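Local coordinates for protein beta-galactosidase (Trichoderma reesei, PDB 3OG2) that probably hydrolyses terminal non-reducing beta-D-galactose residues from beta-D-galactosides, as a glycoside hydrolase of family 35, at residues 730-735 and 759-764. Residues are numbered along the deposited sequence; the frame is centred on the assembly and turned at random.
Sequences LSTQGG and SAANSS. With NAG (2-acetamido-2-deoxy-beta-D-glucopyranose), chain F.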
ATOM      1  N   LEU A 730       7.511  38.502   3.269  1.00 10.95           N
ATOM      2  CA  LEU A 730       6.627  37.557   2.613  1.00 10.95           C
ATOM      3  C   LEU A 730       6.541  36.243   3.367  1.00  9.31           C
ATOM      4  O   LEU A 730       7.531  35.573   3.605  1.00 11.89           O
ATOM      5  CB  LEU A 730       7.215  37.336   1.239  1.00 15.27           C
ATOM      6  CG  LEU A 730       6.407  36.733   0.166  1.00 22.10           C
ATOM      7  CD1 LEU A 730       5.133  37.507  -0.211  1.00 19.56           C
ATOM      8  CD2 LEU A 730       7.320  36.614  -1.064  1.00 20.17           C
ATOM      9  N   SER A 731       5.343  35.883   3.799  1.00  9.22           N
ATOM     10  CA  SER A 731       5.092  34.648   4.517  1.00  9.53           C
ATOM     11  C   SER A 731       4.403  33.680   3.583  1.00  9.11           C
ATOM     12  O   SER A 731       3.275  33.963   3.123  1.00 10.38           O
ATOM     13  CB  SER A 731       4.275  34.969   5.775  1.00 11.32           C
ATOM     14  OG  SER A 731       4.018  33.787   6.517  1.00 16.01           O
ATOM     15  N   THR A 732       5.107  32.609   3.228  1.00  9.30           N
ATOM     16  CA  THR A 732       4.556  31.611   2.295  1.00  9.24           C
ATOM     17  C   THR A 732       4.298  30.298   2.972  1.00  8.56           C
ATOM     18  O   THR A 732       4.892  29.947   4.003  1.00 10.34           O
ATOM     19  CB  THR A 732       5.479  31.430   1.059  1.00  9.52           C
ATOM     20  OG1 THR A 732       6.804  31.042   1.525  1.00 10.53           O
ATOM     21  CG2 THR A 732       5.587  32.691   0.224  1.00 10.59           C
ATOM     22  N   GLN A 733       3.397  29.490   2.403  1.00  8.76           N
ATOM     23  CA  GLN A 733       3.082  28.201   3.006  1.00  8.03           C
ATOM     24  C   GLN A 733       2.793  27.231   1.880  1.00  7.13           C
ATOM     25  O   GLN A 733       1.877  27.454   1.059  1.00  7.99           O
ATOM     26  CB  GLN A 733       1.902  28.330   3.969  1.00  8.08           C
ATOM     27  CG  GLN A 733       1.529  26.954   4.544  1.00  9.70           C
ATOM     28  CD  GLN A 733       0.697  27.092   5.791  1.00  8.64           C
ATOM     29  OE1 GLN A 733       1.259  27.252   6.892  1.00 11.40           O
ATOM     30  NE2 GLN A 733      -0.637  27.067   5.667  1.00  9.17           N
ATOM     31  N   GLY A 734       3.525  26.127   1.847  1.00  7.53           N
ATOM     32  CA  GLY A 734       3.316  25.118   0.813  1.00  7.86           C
ATOM     33  C   GLY A 734       3.172  23.702   1.339  1.00  7.89           C
ATOM     34  O   GLY A 734       3.063  22.774   0.554  1.00  8.23           O
ATOM     35  N   GLY A 735       3.187  23.496   2.664  1.00  8.41           N
ATOM     36  CA  GLY A 735       3.226  22.117   3.166  1.00  8.65           C
ATOM     37  C   GLY A 735       4.683  21.711   3.421  1.00  7.90           C
ATOM     38  O   GLY A 735       5.613  22.331   2.858  1.00  8.51           O
ATOM     39  N   SER A 759       6.873  23.812   6.844  1.00  9.45           N
ATOM     40  CA  SER A 759       5.696  23.826   5.960  1.00  9.05           C
ATOM     41  C   SER A 759       5.362  25.262   5.591  1.00  8.96           C
ATOM     42  O   SER A 759       4.494  25.494   4.723  1.00  9.04           O
ATOM     43  CB  SER A 759       4.499  23.162   6.648  1.00 10.11           C
ATOM     44  OG  SER A 759       4.291  23.769   7.922  1.00 11.85           O
ATOM     45  N   ALA A 760       6.007  26.233   6.258  1.00  9.22           N
ATOM     46  CA  ALA A 760       5.750  27.654   5.919  1.00  9.77           C
ATOM     47  C   ALA A 760       7.069  28.362   6.134  1.00  9.77           C
ATOM     48  O   ALA A 760       7.990  27.798   6.784  1.00 11.41           O
ATOM     49  CB  ALA A 760       4.688  28.266   6.797  1.00 10.76           C
ATOM     50  N   ALA A 761       7.205  29.574   5.664  1.00  9.51           N
ATOM     51  CA  ALA A 761       8.428  30.342   5.808  1.00 10.13           C
ATOM     52  C   ALA A 761       8.104  31.846   5.851  1.00  9.59           C
ATOM     53  O   ALA A 761       7.249  32.322   5.129  1.00 11.71           O
ATOM     54  CB  ALA A 761       9.384  29.997   4.667  1.00 14.31           C
ATOM     55  N   ASN A 762       8.836  32.533   6.699  1.00 11.79           N
ATOM     56  CA  ASN A 762       8.837  33.992   6.757  1.00 13.31           C
ATOM     57  C   ASN A 762      10.122  34.422   6.066  1.00 14.95           C
ATOM     58  O   ASN A 762      11.236  34.081   6.466  1.00 22.22           O
ATOM     59  CB  ASN A 762       8.766  34.496   8.200  1.00 16.08           C
ATOM     60  CG  ASN A 762       7.360  34.269   8.750  1.00 17.39           C
ATOM     61  OD1 ASN A 762       6.371  34.295   8.021  1.00 18.38           O
ATOM     62  ND2 ASN A 762       7.347  34.033  10.032  1.00 23.82           N
ATOM     63  N   SER A 763       9.999  35.168   4.987  1.00 13.17           N
ATOM     64  CA  SER A 763      11.171  35.686   4.314  1.00 12.84           C
ATOM     65  C   SER A 763      11.136  37.198   4.260  1.00 11.59           C
ATOM     66  O   SER A 763      10.100  37.834   4.079  1.00 15.14           O
ATOM     67  CB  SER A 763      11.183  35.113   2.897  1.00 14.47           C
ATOM     68  OG  SER A 763      11.112  33.679   2.909  1.00 17.13           O
ATOM     69  N   SER A 764      12.303  37.813   4.370  1.00 11.84           N
ATOM     70  CA  SER A 764      12.443  39.245   4.249  1.00 12.61           C
ATOM     71  C   SER A 764      13.445  39.580   3.164  1.00 13.66           C
ATOM     72  O   SER A 764      14.556  39.052   3.173  1.00 17.97           O
ATOM     73  CB  SER A 764      12.911  39.785   5.608  1.00 20.05           C
ATOM     74  OG  SER A 764      11.818  39.621   6.553  1.00 28.01           O
TER
HETATM   75  C1  NAG F1045       6.145  34.100  10.655  1.00 32.60           C
HETATM   76  C2  NAG F1045       6.023  32.828  11.487  1.00 31.14           C
HETATM   77  C3  NAG F1045       4.729  32.858  12.299  1.00 42.95           C
HETATM   78  C4  NAG F1045       4.530  34.186  13.035  1.00 48.21           C
HETATM   79  C5  NAG F1045       4.796  35.394  12.115  1.00 53.03           C
HETATM   80  C6  NAG F1045       4.755  36.717  12.876  1.00 65.13           C
HETATM   81  C7  NAG F1045       7.100  30.806  10.658  1.00 27.72           C
HETATM   82  C8  NAG F1045       7.149  29.657   9.708  1.00 29.48           C
HETATM   83  N2  NAG F1045       6.032  31.611  10.695  1.00 29.78           N
HETATM   84  O3  NAG F1045       4.845  31.758  13.196  1.00 50.86           O
HETATM   85  O4  NAG F1045       3.244  34.356  13.570  1.00 49.64           O
HETATM   86  O5  NAG F1045       6.090  35.210  11.560  1.00 43.08           O
HETATM   87  O6  NAG F1045       4.280  37.752  12.027  1.00 59.14           O
HETATM   88  O7  NAG F1045       8.143  31.086  11.204  1.00 33.50           O
HETATM   89  O   HOH W   1       8.491  33.274   2.160  1.00 12.35           O
HETATM   90  O   HOH W   2       1.838  24.925   7.963  1.00 21.25           O
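An antiparallel strand pair carrying an N-linked glycan joins 730-735 to 759-764, and Ser731 facing Asn762 shows how a sheet can hold a glycosylated asparagine. ND2 of Asn762 is bonded covalently to C1 of NAG, at 1.4 Å, which leaves the amide oxygen to bind the protein: OG of Ser731 donates to OD1 of Asn762 at 2.8 Å, almost in line with the C=O bond (168°). The two side chains leave the same face from a non-hydrogen-bonded pair, and the serine hydroxyl, anti to its own backbone nitrogen (chi1 -179°), is thereby swung across to the amide. With alanine in place of this serine, OD1 of Asn762 is likely to lose its donor and the sugar-bearing amide to turn more freely.

Beneath this link the backbones pair in regular register. Leu730 and Ser763 exchange two bonds, with Leu730 N reaching Ser763 O at 2.8 Å, and Thr732 and Ala761 exchange two more. On the face of Leu730 and Thr732, a water joins Leu730 O, Thr732 OG1 and Ser763 OG; the threonine hydroxyl also bonds to that of Ser740. Where the ladder ends, Ser759 O accepts from both Gly734 N (3.1 Å) and Gly735 N (3.2 Å), the second lying in the carbonyl plane on a lone pair. Back on the glycan's face, OE1 of Gln733 lies 3.6 Å from CB of Ala760 and takes a water bond at 2.6 Å, the same water reaching Ser759 OG, while NE2 bonds to Pro801 O.

Both strands belong to one of the chain's two regions of the beta-galactosidase second all-beta domain family; in their three-stranded antiparallel sheet 726-733 runs between 760-767 and 803-811. Leu730 packs on Val780 and Thr732 on Val782, both of strand 775-782.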